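Local coordinates for protein 5-carboxymethyl-2-hydroxymuconate semialdehyde dehydrogenase (Thermus thermophilus, PDB 2D4E) that probably oxidises 5-carboxymethyl-2-hydroxymuconate semialdehyde to the corresponding carboxylic acid, using NAD as the electron acceptor, as a member of the aldehyde dehydrogenase family, at residues 368-373 / 395-400; 390-395 / 411-416; 407-412 / 433-438. One frame throughout, in Å; residues are numbered along the deposited sequence.

Contact 1: 368-373 / 395-400; sequences ARLLVG and TVFVGE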
# COMPACT_ATOMS: atom_id res chain seq x y z
N ALA C 368 -40.09 -29.94 2.89
CA ALA C 368 -40.05 -28.65 2.19
C ALA C 368 -41.28 -28.54 1.31
O ALA C 368 -41.70 -29.52 0.70
CB ALA C 368 -38.78 -28.54 1.36
N ARG C 369 -41.86 -27.35 1.25
CA ARG C 369 -43.05 -27.10 0.43
C ARG C 369 -42.67 -26.70 -0.99
O ARG C 369 -42.10 -25.63 -1.21
CB ARG C 369 -43.90 -25.99 1.04
CG ARG C 369 -44.50 -26.30 2.40
CD ARG C 369 -44.99 -25.02 3.05
NE ARG C 369 -45.79 -24.23 2.11
CZ ARG C 369 -45.90 -22.91 2.16
NH1 ARG C 369 -45.26 -22.22 3.10
NH2 ARG C 369 -46.63 -22.27 1.26
N LEU C 370 -42.99 -27.56 -1.95
CA LEU C 370 -42.68 -27.28 -3.35
C LEU C 370 -43.76 -26.35 -3.91
O LEU C 370 -44.92 -26.74 -4.03
CB LEU C 370 -42.65 -28.58 -4.15
CG LEU C 370 -42.40 -28.41 -5.65
CD1 LEU C 370 -41.10 -27.63 -5.86
CD2 LEU C 370 -42.33 -29.77 -6.31
N LEU C 371 -43.37 -25.13 -4.26
CA LEU C 371 -44.32 -24.15 -4.78
C LEU C 371 -44.37 -24.10 -6.31
O LEU C 371 -45.37 -23.67 -6.89
CB LEU C 371 -43.99 -22.76 -4.24
CG LEU C 371 -43.91 -22.63 -2.71
CD1 LEU C 371 -43.66 -21.17 -2.36
CD2 LEU C 371 -45.20 -23.10 -2.05
N VAL C 372 -43.30 -24.53 -6.97
CA VAL C 372 -43.27 -24.52 -8.43
C VAL C 372 -42.08 -25.33 -8.95
O VAL C 372 -41.05 -25.44 -8.28
CB VAL C 372 -43.23 -23.06 -8.97
CG1 VAL C 372 -41.98 -22.35 -8.46
CG2 VAL C 372 -43.28 -23.06 -10.49
N GLY C 373 -42.23 -25.90 -10.15
CA GLY C 373 -41.17 -26.69 -10.74
C GLY C 373 -41.02 -28.04 -10.07
O GLY C 373 -42.01 -28.74 -9.84
N THR C 395 -37.18 -24.15 -10.07
CA THR C 395 -37.83 -24.67 -8.87
C THR C 395 -37.70 -23.81 -7.61
O THR C 395 -36.64 -23.27 -7.32
CB THR C 395 -37.26 -26.09 -8.58
OG1 THR C 395 -37.42 -26.90 -9.74
CG2 THR C 395 -37.97 -26.74 -7.39
N VAL C 396 -38.79 -23.70 -6.86
CA VAL C 396 -38.81 -22.93 -5.62
C VAL C 396 -39.46 -23.72 -4.49
O VAL C 396 -40.57 -24.23 -4.64
CB VAL C 396 -39.62 -21.60 -5.76
CG1 VAL C 396 -39.59 -20.85 -4.43
CG2 VAL C 396 -39.06 -20.74 -6.86
N PHE C 397 -38.76 -23.80 -3.36
CA PHE C 397 -39.24 -24.49 -2.16
C PHE C 397 -39.32 -23.48 -1.03
O PHE C 397 -38.67 -22.45 -1.06
CB PHE C 397 -38.24 -25.55 -1.67
CG PHE C 397 -38.32 -26.87 -2.37
CD1 PHE C 397 -37.36 -27.21 -3.33
CD2 PHE C 397 -39.28 -27.81 -2.00
CE1 PHE C 397 -37.36 -28.48 -3.91
CE2 PHE C 397 -39.29 -29.08 -2.58
CZ PHE C 397 -38.32 -29.42 -3.53
N VAL C 398 -40.13 -23.81 -0.03
CA VAL C 398 -40.21 -22.99 1.18
C VAL C 398 -39.76 -24.02 2.20
O VAL C 398 -40.34 -25.10 2.29
CB VAL C 398 -41.63 -22.54 1.52
CG1 VAL C 398 -41.68 -22.05 2.95
CG2 VAL C 398 -42.06 -21.42 0.58
N GLY C 399 -38.70 -23.72 2.94
CA GLY C 399 -38.21 -24.68 3.91
C GLY C 399 -37.53 -24.07 5.11
O GLY C 399 -37.80 -22.92 5.49
N GLU C 400 -36.64 -24.84 5.72
CA GLU C 400 -35.90 -24.40 6.89
C GLU C 400 -34.42 -24.54 6.61
O GLU C 400 -34.00 -25.41 5.85
CB GLU C 400 -36.30 -25.25 8.10
CG GLU C 400 -37.81 -25.29 8.32
CD GLU C 400 -38.22 -26.11 9.53
OE1 GLU C 400 -37.80 -27.29 9.64
OE2 GLU C 400 -38.98 -25.59 10.37
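Leu370 lays its CD1 methyl over the ring of Phe397, 4.0 Å from the ring centroid and 13° off the normal, a CH-pi contact near the middle of the face. The same methyl meets Thr395 CG2, while Leu370 CB reaches Phe397 CE2 and Ala368 CB comes within 3.5 Å of Phe397 CD2. CG of Leu370 stands anti to the backbone N (chi1 178°), which places CD1 over the ring. The other face of this antiparallel pair is lined by Arg369, Val372, Val396 and Val398. There the Arg369 side chain runs alongside Val398, bends at chi3 (47°) and sets its guanidinium with one face toward Val398, CG2 offset toward the rim of the group and NH1 lying 3.6 Å from Val398 CG1. Leu371 CD1 is pressed tightly against Val398 CG2 at 3.4 Å.

Four backbone hydrogen bonds join the strands that carry these side chains. Arg369 and Val398 form a hydrogen-bonded pair, with Arg369 N to Val398 O at 2.9 Å and a return bond from Val398 N to Arg369 O. Beyond Leu370 the register slips by one residue in a beta bulge: Leu371 N bonds Val396 O at 3.0 Å, and Val396 N bonds Val372 O at 3.2 Å. Further out, Ile405, Val360 and Lys364 pack on the Phe397 side, and Val326 and Phe318 of helix 315-331 on the valine side. The chemistry is that of an outermost strand: backbone bonds fix the register, apolar groups line both faces, and Arg369 remains exposed to solvent.

Contact 2: 390-395 / 411-416; sequences NYLLPT and FGPVLV. With NAD (nicotinamide-adenine-dinucleotide), chain K.
Thr395 and Val414 pair in parallel, their side chains on the same face of the sheet, with Thr395 CB 4.1 Å from Val414 CG2. Two backbone bonds clamp the start of the pairing: Thr395 N to Pro413 O at 2.9 Å, and Leu415 N to Thr395 O at 2.8 Å. Thr395 holds OG1 anti to its own carbonyl carbon (chi1 -55°), where the hydroxyl donates to Leu393 O at 2.8 Å and ties down the approach to the strand; Gly374 N bonds the same hydroxyl oxygen. Leu392 extends with CG anti to N (chi1 -178°) and presents CD2 obliquely to the proline ring, 4.0 Å from Pro413 CG, and to Val414 CG2 at a similar distance. Val414 CG2 thus meets both Leu392 and Thr395. Pro413 is the centre of an inverse gamma turn closed by Val414 N to Gly412 O at 2.7 Å, the bend by which the chain enters strand 414-420. Around this junction, helix 350-365 packs Leu353, Val356 and Leu357 against Leu392, Phe298 of helix 286-298 meets both prolines, and Leu311 of strand 310-314 touches Leu415.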
# COMPACT_ATOMS: atom_id res chain seq x y z
N ASN C 390 -31.48 -32.10 -21.10
CA ASN C 390 -31.48 -32.15 -19.64
C ASN C 390 -32.14 -30.90 -19.04
O ASN C 390 -31.54 -30.20 -18.23
CB ASN C 390 -30.04 -32.25 -19.15
CG ASN C 390 -29.27 -33.33 -19.87
OD1 ASN C 390 -29.67 -34.49 -19.86
ND2 ASN C 390 -28.16 -32.96 -20.51
N TYR C 391 -33.39 -30.64 -19.43
CA TYR C 391 -34.11 -29.47 -18.95
C TYR C 391 -34.85 -29.65 -17.63
O TYR C 391 -35.64 -30.59 -17.46
CB TYR C 391 -35.10 -28.99 -20.02
CG TYR C 391 -34.47 -28.56 -21.32
CD1 TYR C 391 -34.20 -29.48 -22.34
CD2 TYR C 391 -34.15 -27.22 -21.55
CE1 TYR C 391 -33.62 -29.08 -23.55
CE2 TYR C 391 -33.57 -26.81 -22.75
CZ TYR C 391 -33.31 -27.74 -23.74
OH TYR C 391 -32.73 -27.31 -24.92
N LEU C 392 -34.60 -28.73 -16.71
CA LEU C 392 -35.26 -28.76 -15.41
C LEU C 392 -36.04 -27.46 -15.27
O LEU C 392 -35.55 -26.39 -15.64
CB LEU C 392 -34.24 -28.85 -14.27
CG LEU C 392 -34.91 -28.92 -12.89
CD1 LEU C 392 -35.56 -30.29 -12.70
CD2 LEU C 392 -33.89 -28.66 -11.79
N LEU C 393 -37.25 -27.56 -14.75
CA LEU C 393 -38.07 -26.37 -14.55
C LEU C 393 -37.53 -25.56 -13.38
O LEU C 393 -37.08 -26.13 -12.38
CB LEU C 393 -39.52 -26.77 -14.26
CG LEU C 393 -40.37 -27.41 -15.35
CD1 LEU C 393 -41.65 -27.95 -14.73
CD2 LEU C 393 -40.69 -26.38 -16.44
N PRO C 394 -37.53 -24.23 -13.50
CA PRO C 394 -37.03 -23.42 -12.39
C PRO C 394 -37.86 -23.88 -11.18
O PRO C 394 -39.08 -23.99 -11.26
CB PRO C 394 -37.34 -22.01 -12.84
CG PRO C 394 -37.05 -22.09 -14.32
CD PRO C 394 -37.70 -23.40 -14.71
N THR C 395 -37.18 -24.15 -10.07
CA THR C 395 -37.83 -24.67 -8.87
C THR C 395 -37.70 -23.81 -7.61
O THR C 395 -36.64 -23.27 -7.32
CB THR C 395 -37.26 -26.09 -8.58
OG1 THR C 395 -37.42 -26.90 -9.74
CG2 THR C 395 -37.97 -26.74 -7.39
N PHE C 411 -26.55 -26.73 -7.22
CA PHE C 411 -25.97 -26.29 -8.49
C PHE C 411 -26.92 -26.49 -9.66
O PHE C 411 -26.56 -27.05 -10.70
CB PHE C 411 -24.64 -27.02 -8.75
CG PHE C 411 -23.64 -26.19 -9.51
CD1 PHE C 411 -23.23 -24.95 -9.01
CD2 PHE C 411 -23.13 -26.63 -10.72
CE1 PHE C 411 -22.32 -24.16 -9.71
CE2 PHE C 411 -22.21 -25.84 -11.44
CZ PHE C 411 -21.81 -24.61 -10.93
N GLY C 412 -28.14 -26.02 -9.46
CA GLY C 412 -29.17 -26.12 -10.48
C GLY C 412 -30.16 -25.01 -10.21
O GLY C 412 -30.03 -24.31 -9.20
N PRO C 413 -31.16 -24.81 -11.09
CA PRO C 413 -32.13 -23.73 -10.86
C PRO C 413 -33.13 -24.10 -9.77
O PRO C 413 -34.33 -24.23 -10.03
CB PRO C 413 -32.76 -23.55 -12.23
CG PRO C 413 -32.75 -24.95 -12.78
CD PRO C 413 -31.39 -25.48 -12.37
N VAL C 414 -32.63 -24.27 -8.55
CA VAL C 414 -33.45 -24.63 -7.40
C VAL C 414 -33.23 -23.66 -6.25
O VAL C 414 -32.10 -23.48 -5.79
CB VAL C 414 -33.12 -26.05 -6.89
CG1 VAL C 414 -34.02 -26.39 -5.70
CG2 VAL C 414 -33.31 -27.08 -8.01
N LEU C 415 -34.31 -23.05 -5.79
CA LEU C 415 -34.24 -22.08 -4.70
C LEU C 415 -35.01 -22.54 -3.47
O LEU C 415 -36.05 -23.19 -3.59
CB LEU C 415 -34.81 -20.74 -5.16
CG LEU C 415 -34.85 -19.60 -4.13
CD1 LEU C 415 -33.44 -19.10 -3.86
CD2 LEU C 415 -35.72 -18.46 -4.66
N VAL C 416 -34.50 -22.19 -2.30
CA VAL C 416 -35.17 -22.52 -1.05
C VAL C 416 -35.35 -21.21 -0.27
O VAL C 416 -34.38 -20.54 0.05
CB VAL C 416 -34.38 -23.56 -0.20
CG1 VAL C 416 -33.01 -23.02 0.17
CG2 VAL C 416 -35.17 -23.89 1.05
PA NAD K . -15.49 -30.93 -10.09
O1A NAD K . -15.71 -32.37 -10.09
O2A NAD K . -14.78 -30.47 -8.89
O5B NAD K . -14.64 -30.40 -11.36
C5B NAD K . -13.57 -29.39 -11.31
C4B NAD K . -12.33 -29.98 -11.93
O4B NAD K . -11.89 -30.98 -10.98
C3B NAD K . -12.58 -30.78 -13.25
O3B NAD K . -11.72 -30.30 -14.30
C2B NAD K . -12.30 -32.23 -12.82
O2B NAD K . -11.78 -33.05 -13.89
C1B NAD K . -11.32 -32.03 -11.68
N9A NAD K . -11.27 -33.17 -10.79
C8A NAD K . -12.29 -33.98 -10.32
N7A NAD K . -11.88 -34.97 -9.50
C5A NAD K . -10.50 -34.77 -9.45
C6A NAD K . -9.45 -35.47 -8.75
N6A NAD K . -9.68 -36.54 -7.98
N1A NAD K . -8.16 -34.99 -8.92
C2A NAD K . -7.93 -33.88 -9.73
N3A NAD K . -8.83 -33.18 -10.41
C4A NAD K . -10.10 -33.66 -10.23
O3 NAD K . -16.86 -30.27 -10.24
PN NAD K . -17.64 -29.34 -11.25
O1N NAD K . -18.90 -30.05 -11.55
O2N NAD K . -16.77 -29.05 -12.41
O5D NAD K . -17.87 -28.23 -10.20
C5D NAD K . -18.87 -27.25 -10.18
C4D NAD K . -18.47 -26.66 -8.86
O4D NAD K . -17.46 -25.63 -9.01
C3D NAD K . -19.59 -26.13 -7.97
O3D NAD K . -19.52 -26.63 -6.62
C2D NAD K . -19.37 -24.62 -8.10
O2D NAD K . -19.91 -23.93 -6.95
C1D NAD K . -17.87 -24.54 -8.24
N1N NAD K . -17.40 -23.28 -8.84
C2N NAD K . -16.81 -22.43 -7.91
C3N NAD K . -16.36 -21.21 -8.40
C7N NAD K . -15.72 -20.18 -7.49
O7N NAD K . -15.34 -19.13 -7.98
N7N NAD K . -15.59 -20.43 -6.17
C4N NAD K . -16.51 -20.85 -9.82
C5N NAD K . -17.13 -21.83 -10.65
C6N NAD K . -17.60 -23.04 -10.24

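Contact 3: 407-412 / 433-438; sequences QEEIFG and TKYGLA. With NAD (nicotinamide-adenine-dinucleotide), chain K.
Gln407 folds its side chain against Thr433, with OE1 3.7 Å from Thr433 CA, and its backbone O sits at the edge of the Tyr435 ring, 3.8 Å from CE1. This is the closer-packed part, though no direct hydrogen bond joins the two segments. NE2 of Gln407 bonds Asn401 O and Asp432 O, while Tyr435 N donates to Thr433 OG1 at 3.0 Å in an ST turn. On the looser side, toward the exposed Lys434, waters bridge the segments: one molecule donates to Gln407 O and OE1 and accepts from Lys434 N, and another links Glu409 N with Tyr435 OH. In this NAD-binding aldehyde dehydrogenase, the loop segment 407-412 carries Glu409 and Phe411 to the nicotinamide ribose. Glu409, CG anti to its backbone N (chi1 -171°) and extended beyond it, grips both hydroxyls with its carboxylate, NAD O2D donating to OE1 at 2.5 Å and O3D to OE2 at 2.6 Å. Phe411 turns one ring face to the same sugar, C3D lying toward its rim and CE1 3.4 Å from NAD C2D; an alanine here would probably open a gap beside the ribose and leave the ring of Trp172 without this aromatic neighbour. A further water lies more distantly between Glu409 OE2 and Tyr435 OH, 3.2 Å from the phenol oxygen.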
# COMPACT_ATOMS: atom_id res chain seq x y z
N GLN C 407 -28.71 -26.81 3.17
CA GLN C 407 -27.31 -27.00 3.57
C GLN C 407 -26.36 -27.45 2.47
O GLN C 407 -25.17 -27.14 2.51
CB GLN C 407 -27.24 -28.01 4.72
CG GLN C 407 -27.80 -27.52 6.05
CD GLN C 407 -26.97 -26.40 6.63
OE1 GLN C 407 -25.74 -26.51 6.75
NE2 GLN C 407 -27.63 -25.30 7.00
N GLU C 408 -26.88 -28.18 1.48
CA GLU C 408 -26.02 -28.68 0.42
C GLU C 408 -26.20 -27.98 -0.90
O GLU C 408 -27.32 -27.60 -1.27
CB GLU C 408 -26.22 -30.18 0.25
CG GLU C 408 -25.99 -30.98 1.52
CD GLU C 408 -26.02 -32.49 1.29
OE1 GLU C 408 -25.99 -33.23 2.29
OE2 GLU C 408 -26.06 -32.93 0.12
N GLU C 409 -25.10 -27.81 -1.62
CA GLU C 409 -25.12 -27.15 -2.91
C GLU C 409 -25.78 -28.05 -3.95
O GLU C 409 -25.37 -29.19 -4.16
CB GLU C 409 -23.70 -26.81 -3.36
CG GLU C 409 -23.66 -25.92 -4.61
CD GLU C 409 -22.26 -25.64 -5.10
OE1 GLU C 409 -22.05 -24.60 -5.75
OE2 GLU C 409 -21.36 -26.47 -4.85
N ILE C 410 -26.81 -27.53 -4.61
CA ILE C 410 -27.52 -28.30 -5.63
C ILE C 410 -26.95 -27.98 -7.01
O ILE C 410 -26.87 -28.86 -7.87
CB ILE C 410 -29.02 -27.99 -5.58
CG1 ILE C 410 -29.55 -28.32 -4.18
CG2 ILE C 410 -29.76 -28.78 -6.65
CD1 ILE C 410 -30.96 -27.83 -3.92
N PHE C 411 -26.55 -26.73 -7.22
CA PHE C 411 -25.97 -26.29 -8.49
C PHE C 411 -26.92 -26.49 -9.66
O PHE C 411 -26.56 -27.05 -10.70
CB PHE C 411 -24.64 -27.02 -8.75
CG PHE C 411 -23.64 -26.19 -9.51
CD1 PHE C 411 -23.23 -24.95 -9.01
CD2 PHE C 411 -23.13 -26.63 -10.72
CE1 PHE C 411 -22.32 -24.16 -9.71
CE2 PHE C 411 -22.21 -25.84 -11.44
CZ PHE C 411 -21.81 -24.61 -10.93
N GLY C 412 -28.14 -26.02 -9.46
CA GLY C 412 -29.17 -26.12 -10.48
C GLY C 412 -30.16 -25.01 -10.21
O GLY C 412 -30.03 -24.31 -9.20
N THR C 433 -24.02 -22.45 7.53
CA THR C 433 -23.78 -23.44 6.48
C THR C 433 -22.27 -23.63 6.47
O THR C 433 -21.54 -22.82 7.06
CB THR C 433 -24.21 -23.01 5.05
OG1 THR C 433 -23.24 -22.12 4.48
CG2 THR C 433 -25.57 -22.34 5.08
N LYS C 434 -21.80 -24.69 5.83
CA LYS C 434 -20.36 -24.94 5.78
C LYS C 434 -19.69 -24.10 4.70
O LYS C 434 -18.47 -24.14 4.54
CB LYS C 434 -20.09 -26.43 5.54
CG LYS C 434 -20.58 -26.94 4.19
CD LYS C 434 -20.05 -28.35 3.93
CE LYS C 434 -20.38 -28.81 2.52
NZ LYS C 434 -19.65 -30.06 2.16
N TYR C 435 -20.50 -23.34 3.95
CA TYR C 435 -19.97 -22.52 2.87
C TYR C 435 -19.81 -21.05 3.26
O TYR C 435 -20.21 -20.63 4.35
CB TYR C 435 -20.88 -22.63 1.64
CG TYR C 435 -20.91 -24.03 1.04
CD1 TYR C 435 -22.05 -24.82 1.12
CD2 TYR C 435 -19.79 -24.55 0.39
CE1 TYR C 435 -22.08 -26.10 0.57
CE2 TYR C 435 -19.81 -25.83 -0.17
CZ TYR C 435 -20.95 -26.60 -0.07
OH TYR C 435 -20.97 -27.87 -0.61
N GLY C 436 -19.21 -20.28 2.36
CA GLY C 436 -19.00 -18.87 2.62
C GLY C 436 -18.40 -18.16 1.42
O GLY C 436 -17.34 -17.55 1.52
N LEU C 437 -19.08 -18.24 0.28
CA LEU C 437 -18.60 -17.58 -0.93
C LEU C 437 -19.16 -16.16 -1.03
O LEU C 437 -18.43 -15.18 -0.84
CB LEU C 437 -18.99 -18.40 -2.17
CG LEU C 437 -18.44 -17.93 -3.52
CD1 LEU C 437 -16.92 -17.77 -3.44
CD2 LEU C 437 -18.83 -18.92 -4.60
N ALA C 438 -20.44 -16.03 -1.32
CA ALA C 438 -21.06 -14.71 -1.42
C ALA C 438 -22.29 -14.56 -0.52
O ALA C 438 -22.75 -15.51 0.10
CB ALA C 438 -21.45 -14.43 -2.87
PA NAD K . -15.49 -30.93 -10.09
O1A NAD K . -15.71 -32.37 -10.09
O2A NAD K . -14.78 -30.47 -8.89
O5B NAD K . -14.64 -30.40 -11.36
C5B NAD K . -13.57 -29.39 -11.31
C4B NAD K . -12.33 -29.98 -11.93
O4B NAD K . -11.89 -30.98 -10.98
C3B NAD K . -12.58 -30.78 -13.25
O3B NAD K . -11.72 -30.30 -14.30
C2B NAD K . -12.30 -32.23 -12.82
O2B NAD K . -11.78 -33.05 -13.89
C1B NAD K . -11.32 -32.03 -11.68
N9A NAD K . -11.27 -33.17 -10.79
C8A NAD K . -12.29 -33.98 -10.32
N7A NAD K . -11.88 -34.97 -9.50
C5A NAD K . -10.50 -34.77 -9.45
C6A NAD K . -9.45 -35.47 -8.75
N6A NAD K . -9.68 -36.54 -7.98
N1A NAD K . -8.16 -34.99 -8.92
C2A NAD K . -7.93 -33.88 -9.73
N3A NAD K . -8.83 -33.18 -10.41
C4A NAD K . -10.10 -33.66 -10.23
O3 NAD K . -16.86 -30.27 -10.24
PN NAD K . -17.64 -29.34 -11.25
O1N NAD K . -18.90 -30.05 -11.55
O2N NAD K . -16.77 -29.05 -12.41
O5D NAD K . -17.87 -28.23 -10.20
C5D NAD K . -18.87 -27.25 -10.18
C4D NAD K . -18.47 -26.66 -8.86
O4D NAD K . -17.46 -25.63 -9.01
C3D NAD K . -19.59 -26.13 -7.97
O3D NAD K . -19.52 -26.63 -6.62
C2D NAD K . -19.37 -24.62 -8.10
O2D NAD K . -19.91 -23.93 -6.95
C1D NAD K . -17.87 -24.54 -8.24
N1N NAD K . -17.40 -23.28 -8.84
C2N NAD K . -16.81 -22.43 -7.91
C3N NAD K . -16.36 -21.21 -8.40
C7N NAD K . -15.72 -20.18 -7.49
O7N NAD K . -15.34 -19.13 -7.98
N7N NAD K . -15.59 -20.43 -6.17
C4N NAD K . -16.51 -20.85 -9.82
C5N NAD K . -17.13 -21.83 -10.65
C6N NAD K . -17.60 -23.04 -10.24
O HOH W 1 -23.85 -26.73 4.80
O HOH W 2 -23.00 -29.50 -0.46
O HOH W 3 -19.10 -28.14 -3.15

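Contacts 1 and 2 sit side by side in one mixed sheet, their centres 11 Å apart: Thr395 belongs to both, and strand 395-398 runs between the outermost strand 369-372 and strand 414-420. Along the chain their segments alternate, so the two interlock. Contact 3 opens after contact 1 has closed; their centres are 17 Å apart and they do not touch. It overlaps contact 2 at Phe411 and Gly412, with centres 15 Å apart, and segment 433-438 leads into strand 438-442 of the same sheet. The three thus run from the sheet's edge to the nicotinamide ribose, the loop that binds the cofactor leading, through Gly412 and Pro413, into strand 414-420.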